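DNA mismatch repair protein PMS1 (Saccharomyces cerevisiae, PDB 3H4L) acts in DNA mismatch repair and binds ATP through its N-terminal domain, probably using the nucleotide to drive conformational change as other MutL-family ATPases do. Local coordinates at residues Y71-L76 with Q93-R98; A109-I114 with L125-V130. All coordinates share one frame; numbering follows the deposited sequence.

Contact 1: residues Y71-L76 with Q93-R98; sequences YEFLAL and QTLGFR. With ANP (phosphoaminophosphonic acid-adenylate ester), chain E.
Phe-73 and Gly-96 bring the two loop segments together with their CA atoms 4.8 Å apart, and a single direct backbone hydrogen bond joins them, from Phe-97 N to Phe-73 O at 3.0 Å and nearly straight (169° at the hydrogen). The same carbonyl oxygen also receives a CA-H...O contact from Gly-96. Glycine suits this position on two counts: its backbone angles would jam a CB against the preceding carbonyl, and a CB here would run into Phe-73 O. Beside this joint the aromatic side chains pack obliquely, ring planes at 38°, with Phe-73 CD2 3.6 Å from Phe-97 CZ. Leu-95 runs alongside Phe-73, its CB 3.9 Å from Phe-73 CD1, while Leu-76 lies alongside Phe-97 and brings its CB to CE2. Large apolar residues suit these places because rings and leucines bury apolar surface against one another beside the one backbone bond, Phe-73 and Phe-97 each covering part of the opposing segment.

Toward the nucleotide the character changes. Arg-98 bends at chi3 (-71°), which swings its guanidinium back to the ribose: NE donates to O3' of ANP at 2.6 Å, and NH2 donates to O2' at 2.8 Å, the latter oxygen lying in the guanidinium plane at its edge. Asn-70 OD1 takes a further bond from NH2. Leu-74, its CG anti to the backbone N, packs CD1 closely against the sugar, 3.1 Å from ANP O4'. Of the two segments only Arg-98 hydrogen-bonds the ribose, an arrangement consistent with the bound sugar helping to hold the two loops together.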
loop_
_atom_site.group_PDB
_atom_site.type_symbol
_atom_site.label_atom_id
_atom_site.label_comp_id
_atom_site.label_asym_id
_atom_site.label_seq_id
_atom_site.Cartn_x
_atom_site.Cartn_y
_atom_site.Cartn_z
ATOM N N TYR B 71 17.826 4.673 -28.300
ATOM C CA TYR B 71 17.577 5.849 -27.464
ATOM C C TYR B 71 16.926 6.989 -28.229
ATOM O O TYR B 71 15.858 7.476 -27.871
ATOM C CB TYR B 71 18.889 6.393 -26.883
ATOM C CG TYR B 71 19.527 5.594 -25.767
ATOM C CD1 TYR B 71 20.765 5.976 -25.242
ATOM C CD2 TYR B 71 18.912 4.456 -25.240
ATOM C CE1 TYR B 71 21.376 5.243 -24.225
ATOM C CE2 TYR B 71 19.518 3.717 -24.223
ATOM C CZ TYR B 71 20.751 4.118 -23.725
ATOM O OH TYR B 71 21.378 3.383 -22.746
ATOM N N GLU B 72 17.593 7.410 -29.290
ATOM C CA GLU B 72 17.154 8.533 -30.101
ATOM C C GLU B 72 15.820 8.401 -30.815
ATOM O O GLU B 72 15.172 9.409 -31.097
ATOM C CB GLU B 72 18.235 8.848 -31.132
ATOM C CG GLU B 72 18.394 10.324 -31.448
ATOM C CD GLU B 72 19.634 10.591 -32.287
ATOM O OE1 GLU B 72 19.577 10.394 -33.523
ATOM O OE2 GLU B 72 20.669 10.976 -31.694
ATOM N N PHE B 73 15.411 7.172 -31.114
ATOM C CA PHE B 73 14.163 6.951 -31.833
ATOM C C PHE B 73 13.125 6.162 -31.042
ATOM O O PHE B 73 12.118 5.723 -31.589
ATOM C CB PHE B 73 14.454 6.227 -33.146
ATOM C CG PHE B 73 15.648 6.762 -33.871
ATOM C CD1 PHE B 73 16.929 6.317 -33.549
ATOM C CD2 PHE B 73 15.503 7.737 -34.851
ATOM C CE1 PHE B 73 18.057 6.843 -34.199
ATOM C CE2 PHE B 73 16.619 8.268 -35.506
ATOM C CZ PHE B 73 17.897 7.820 -35.178
ATOM N N LEU B 74 13.359 5.999 -29.751
ATOM C CA LEU B 74 12.438 5.233 -28.938
ATOM C C LEU B 74 11.035 5.831 -28.808
ATOM O O LEU B 74 10.049 5.125 -28.979
ATOM C CB LEU B 74 13.038 5.016 -27.551
ATOM C CG LEU B 74 12.391 3.860 -26.793
ATOM C CD1 LEU B 74 12.596 2.589 -27.594
ATOM C CD2 LEU B 74 13.002 3.724 -25.406
ATOM N N ALA B 75 10.939 7.124 -28.525
ATOM C CA ALA B 75 9.633 7.757 -28.349
ATOM C C ALA B 75 9.170 8.735 -29.438
ATOM O O ALA B 75 8.247 9.513 -29.216
ATOM C CB ALA B 75 9.583 8.447 -26.987
ATOM N N LEU B 76 9.793 8.701 -30.605
ATOM C CA LEU B 76 9.384 9.589 -31.682
ATOM C C LEU B 76 8.150 9.029 -32.371
ATOM O O LEU B 76 7.956 7.809 -32.413
ATOM C CB LEU B 76 10.496 9.720 -32.728
ATOM C CG LEU B 76 11.812 10.409 -32.351
ATOM C CD1 LEU B 76 12.780 10.297 -33.514
ATOM C CD2 LEU B 76 11.567 11.868 -32.006
ATOM N N GLN B 93 14.099 2.776 -39.499
ATOM C CA GLN B 93 12.821 2.170 -39.144
ATOM C C GLN B 93 12.934 0.849 -38.381
ATOM O O GLN B 93 11.935 0.158 -38.188
ATOM C CB GLN B 93 11.940 2.011 -40.395
ATOM C CG GLN B 93 10.994 3.197 -40.602
ATOM C CD GLN B 93 10.385 3.266 -41.993
ATOM O OE1 GLN B 93 9.401 3.976 -42.213
ATOM N NE2 GLN B 93 10.974 2.544 -42.942
ATOM N N THR B 94 14.148 0.503 -37.953
ATOM C CA THR B 94 14.374 -0.709 -37.165
ATOM C C THR B 94 15.009 -0.252 -35.871
ATOM O O THR B 94 15.356 -1.068 -35.015
ATOM C CB THR B 94 15.373 -1.686 -37.810
ATOM O OG1 THR B 94 16.650 -1.046 -37.926
ATOM C CG2 THR B 94 14.888 -2.140 -39.174
ATOM N N LEU B 95 15.174 1.061 -35.737
ATOM C CA LEU B 95 15.784 1.628 -34.543
ATOM C C LEU B 95 14.754 2.248 -33.620
ATOM O O LEU B 95 15.112 2.883 -32.627
ATOM C CB LEU B 95 16.824 2.688 -34.920
ATOM C CG LEU B 95 17.977 2.203 -35.805
ATOM C CD1 LEU B 95 19.003 3.316 -35.987
ATOM C CD2 LEU B 95 18.623 0.986 -35.168
ATOM N N GLY B 96 13.476 2.079 -33.943
ATOM C CA GLY B 96 12.454 2.649 -33.090
ATOM C C GLY B 96 11.096 2.824 -33.724
ATOM O O GLY B 96 10.637 1.963 -34.463
ATOM N N PHE B 97 10.458 3.953 -33.427
ATOM C CA PHE B 97 9.126 4.263 -33.945
ATOM C C PHE B 97 8.188 3.062 -33.776
ATOM O O PHE B 97 7.301 2.839 -34.598
ATOM C CB PHE B 97 9.180 4.635 -35.427
ATOM C CG PHE B 97 10.260 5.606 -35.779
ATOM C CD1 PHE B 97 11.564 5.169 -35.999
ATOM C CD2 PHE B 97 9.977 6.960 -35.906
ATOM C CE1 PHE B 97 12.569 6.068 -36.343
ATOM C CE2 PHE B 97 10.978 7.870 -36.249
ATOM C CZ PHE B 97 12.277 7.423 -36.468
ATOM N N ARG B 98 8.397 2.278 -32.727
ATOM C CA ARG B 98 7.549 1.125 -32.494
ATOM C C ARG B 98 6.428 1.519 -31.557
ATOM O O ARG B 98 6.605 2.371 -30.688
ATOM C CB ARG B 98 8.340 -0.029 -31.872
ATOM C CG ARG B 98 9.318 -0.715 -32.811
ATOM C CD ARG B 98 10.013 -1.904 -32.135
ATOM N NE ARG B 98 10.981 -1.489 -31.122
ATOM C CZ ARG B 98 12.108 -0.833 -31.387
ATOM N NH1 ARG B 98 12.415 -0.520 -32.642
ATOM N NH2 ARG B 98 12.923 -0.477 -30.398
HETATM P PG ANP E . 3.071 -2.353 -28.121
HETATM O O1G ANP E . 3.116 -1.551 -26.887
HETATM O O2G ANP E . 3.203 -3.769 -27.872
HETATM O O3G ANP E . 1.873 -2.106 -28.997
HETATM P PB ANP E . 5.801 -1.545 -28.398
HETATM O O1B ANP E . 6.804 -1.689 -29.491
HETATM O O2B ANP E . 6.107 -2.226 -27.153
HETATM N N3B ANP E . 4.359 -1.911 -28.991
HETATM P PA ANP E . 5.890 0.900 -26.819
HETATM O O1A ANP E . 5.161 0.248 -25.750
HETATM O O2A ANP E . 5.707 2.359 -27.071
HETATM O O3A ANP E . 5.705 0.020 -28.139
HETATM O "O5'" ANP E . 7.452 0.908 -26.502
HETATM C "C5'" ANP E . 8.271 0.570 -27.555
HETATM C "C4'" ANP E . 9.743 0.429 -27.582
HETATM O "O4'" ANP E . 10.329 0.939 -26.370
HETATM C "C3'" ANP E . 9.794 -1.060 -27.539
HETATM O "O3'" ANP E . 9.623 -1.595 -28.857
HETATM C "C2'" ANP E . 11.097 -1.317 -26.841
HETATM O "O2'" ANP E . 12.095 -1.393 -27.841
HETATM C "C1'" ANP E . 11.172 -0.089 -25.876
HETATM N N9 ANP E . 10.755 -0.276 -24.454
HETATM C C8 ANP E . 9.698 0.249 -23.728
HETATM N N7 ANP E . 9.606 -0.112 -22.483
HETATM C C5 ANP E . 10.690 -0.957 -22.340
HETATM C C6 ANP E . 11.231 -1.733 -21.244
HETATM N N6 ANP E . 10.667 -1.723 -20.042
HETATM N N1 ANP E . 12.375 -2.513 -21.422
HETATM C C2 ANP E . 12.996 -2.553 -22.651
HETATM N N3 ANP E . 12.569 -1.859 -23.745
HETATM C C4 ANP E . 11.413 -1.091 -23.539
HETATM O O HOH W 1 9.533 2.955 -29.900
#

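Contact 2: residues A109-I114 with L125-V130; sequences AKLSVI and LEYDMV
Ser-112 and Glu-126 meet on one face of the strand pair, where Ser-112 OG donates to Glu-126 OE2 at 2.6 Å, reaching the oxygen from above the carboxylate plane. Glu-126 can do this because its chain folds at chi2 (-77°), turning the carboxylate back over the neighbouring strand. An alanine in place of Glu-126 would probably leave the Ser-112 hydroxyl without its carboxylate acceptor. On the other face, Leu-111, Val-113, Leu-125 and Tyr-127 are buried, which suits the three aliphatic side chains; the one polar group among the four side chains, the Tyr-127 hydroxyl, is bonded to Tyr-71 O. Val-113 CG2 meets the ring edge 4.0 Å from Tyr-127 CE1, while Leu-111 CD2 comes alongside, out of the ring plane, 4.2 Å from Tyr-127 CD1.

Behind these side chains is the backbone of an antiparallel beta hairpin, strands 110-116 and 121-127, within the ATPase sheet of the family shared with gyrase B and Hsp90. Val-113 and Leu-125 form a hydrogen-bonded pair: Val-113 N donates to Leu-125 O at 2.9 Å, and Leu-125 N returns to Val-113 O. Tyr-127 N adds a nearly straight bond to Leu-111 O (3.1 Å, 173°). Where the strands part, a water accepts from Leu-111 N and lies within bonding distance of Tyr-127 O and Ala-109 O. Farther out, strand 144-150 continues the sheet beside 110-116, and strand 133-140 does so beside 121-127. Past the strand end, Asp-128 OD1 accepts from Val-130 N in an Asx turn, and Met-129 packs on helix 11-22.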
loop_
_atom_site.group_PDB
_atom_site.type_symbol
_atom_site.label_atom_id
_atom_site.label_comp_id
_atom_site.label_asym_id
_atom_site.label_seq_id
_atom_site.Cartn_x
_atom_site.Cartn_y
_atom_site.Cartn_z
ATOM N N ALA B 109 2.594 13.672 -20.685
ATOM C CA ALA B 109 3.262 13.466 -19.394
ATOM C C ALA B 109 4.751 13.744 -19.561
ATOM O O ALA B 109 5.177 14.122 -20.640
ATOM C CB ALA B 109 3.047 12.039 -18.905
ATOM N N LYS B 110 5.529 13.579 -18.494
ATOM C CA LYS B 110 6.982 13.786 -18.552
ATOM C C LYS B 110 7.557 12.380 -18.521
ATOM O O LYS B 110 7.352 11.661 -17.537
ATOM C CB LYS B 110 7.497 14.536 -17.315
ATOM C CG LYS B 110 6.732 15.791 -16.935
ATOM C CD LYS B 110 6.997 16.973 -17.868
ATOM C CE LYS B 110 6.206 18.211 -17.417
ATOM N NZ LYS B 110 6.626 19.485 -18.092
ATOM N N LEU B 111 8.275 11.977 -19.566
ATOM C CA LEU B 111 8.834 10.624 -19.600
ATOM C C LEU B 111 10.335 10.552 -19.348
ATOM O O LEU B 111 11.106 11.262 -19.979
ATOM C CB LEU B 111 8.536 9.956 -20.950
ATOM C CG LEU B 111 8.974 8.487 -21.086
ATOM C CD1 LEU B 111 8.136 7.614 -20.139
ATOM C CD2 LEU B 111 8.819 8.012 -22.540
ATOM N N SER B 112 10.743 9.689 -18.425
ATOM C CA SER B 112 12.155 9.489 -18.115
ATOM C C SER B 112 12.448 8.001 -18.154
ATOM O O SER B 112 11.594 7.180 -17.806
ATOM C CB SER B 112 12.505 10.012 -16.724
ATOM O OG SER B 112 12.364 11.411 -16.668
ATOM N N VAL B 113 13.663 7.652 -18.557
ATOM C CA VAL B 113 14.061 6.251 -18.630
ATOM C C VAL B 113 15.498 6.047 -18.141
ATOM O O VAL B 113 16.371 6.875 -18.402
ATOM C CB VAL B 113 13.968 5.732 -20.085
ATOM C CG1 VAL B 113 14.466 4.296 -20.171
ATOM C CG2 VAL B 113 12.535 5.824 -20.579
ATOM N N ILE B 114 15.731 4.965 -17.405
ATOM C CA ILE B 114 17.076 4.623 -16.944
ATOM C C ILE B 114 17.237 3.173 -17.400
ATOM O O ILE B 114 16.513 2.288 -16.931
ATOM C CB ILE B 114 17.223 4.715 -15.410
ATOM C CG1 ILE B 114 17.022 6.164 -14.945
ATOM C CG2 ILE B 114 18.616 4.280 -15.019
ATOM C CD1 ILE B 114 17.020 6.366 -13.428
ATOM N N LEU B 125 17.674 8.845 -19.413
ATOM C CA LEU B 125 17.187 9.653 -20.520
ATOM C C LEU B 125 15.951 10.469 -20.159
ATOM O O LEU B 125 15.043 9.979 -19.494
ATOM C CB LEU B 125 16.868 8.741 -21.702
ATOM C CG LEU B 125 18.022 7.851 -22.165
ATOM C CD1 LEU B 125 17.476 6.664 -22.935
ATOM C CD2 LEU B 125 18.983 8.661 -23.019
ATOM N N GLU B 126 15.940 11.723 -20.584
ATOM C CA GLU B 126 14.805 12.606 -20.352
ATOM C C GLU B 126 14.272 12.931 -21.744
ATOM O O GLU B 126 15.010 13.456 -22.583
ATOM C CB GLU B 126 15.250 13.903 -19.678
ATOM C CG GLU B 126 15.898 13.727 -18.318
ATOM C CD GLU B 126 14.895 13.457 -17.207
ATOM O OE1 GLU B 126 15.330 13.195 -16.062
ATOM O OE2 GLU B 126 13.673 13.511 -17.473
ATOM N N TYR B 127 13.013 12.602 -22.010
ATOM C CA TYR B 127 12.432 12.908 -23.314
ATOM C C TYR B 127 11.428 14.036 -23.180
ATOM O O TYR B 127 10.634 14.053 -22.234
ATOM C CB TYR B 127 11.690 11.710 -23.889
ATOM C CG TYR B 127 12.537 10.505 -24.162
ATOM C CD1 TYR B 127 12.687 9.504 -23.208
ATOM C CD2 TYR B 127 13.134 10.334 -25.402
ATOM C CE1 TYR B 127 13.405 8.353 -23.492
ATOM C CE2 TYR B 127 13.849 9.198 -25.696
ATOM C CZ TYR B 127 13.982 8.207 -24.744
ATOM O OH TYR B 127 14.693 7.071 -25.065
ATOM N N ASP B 128 11.440 14.971 -24.124
ATOM C CA ASP B 128 10.482 16.048 -24.055
ATOM C C ASP B 128 9.146 15.565 -24.622
ATOM O O ASP B 128 8.987 14.398 -24.992
ATOM C CB ASP B 128 10.981 17.284 -24.805
ATOM C CG ASP B 128 11.194 17.033 -26.278
ATOM O OD1 ASP B 128 10.630 16.052 -26.804
ATOM O OD2 ASP B 128 11.915 17.833 -26.915
ATOM N N MET B 129 8.192 16.480 -24.676
ATOM C CA MET B 129 6.850 16.208 -25.143
ATOM C C MET B 129 6.768 15.587 -26.533
ATOM O O MET B 129 5.792 14.904 -26.874
ATOM C CB MET B 129 6.063 17.517 -25.129
ATOM C CG MET B 129 4.636 17.366 -25.539
ATOM S SD MET B 129 3.763 18.921 -25.448
ATOM C CE MET B 129 2.385 18.545 -26.538
ATOM N N VAL B 130 7.809 15.814 -27.325
ATOM C CA VAL B 130 7.841 15.353 -28.705
ATOM C C VAL B 130 8.799 14.179 -29.005
ATOM O O VAL B 130 9.018 13.820 -30.166
ATOM C CB VAL B 130 8.103 16.613 -29.611
ATOM C CG1 VAL B 130 9.447 16.528 -30.304
ATOM C CG2 VAL B 130 6.929 16.817 -30.573
HETATM O O HOH W 2 7.835 14.026 -21.754
HETATM O O HOH W 3 14.073 12.175 -14.277
#

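The centres of contact 1 and contact 2 are about 13 Å apart, and the two meet directly. Tyr-127 OH of contact 2 lies 3.1 Å from Tyr-71 O of contact 1, a probable hydrogen bond, and sits 3.6 Å from Leu-74 CB. Apolar packing adds Tyr-71 CD2 to Leu-125 CD1 at 3.5 Å, so the buried face of the hairpin backs the segment 71-76. Contact 1 touches the nucleotide itself through Leu-74 and Arg-98, whereas contact 2 stands behind: the Val-113 side chain is about 7 Å from ANP. The magnesium ion is about 7 Å from the Arg-98 side chain and about 11 Å from that of Leu-111.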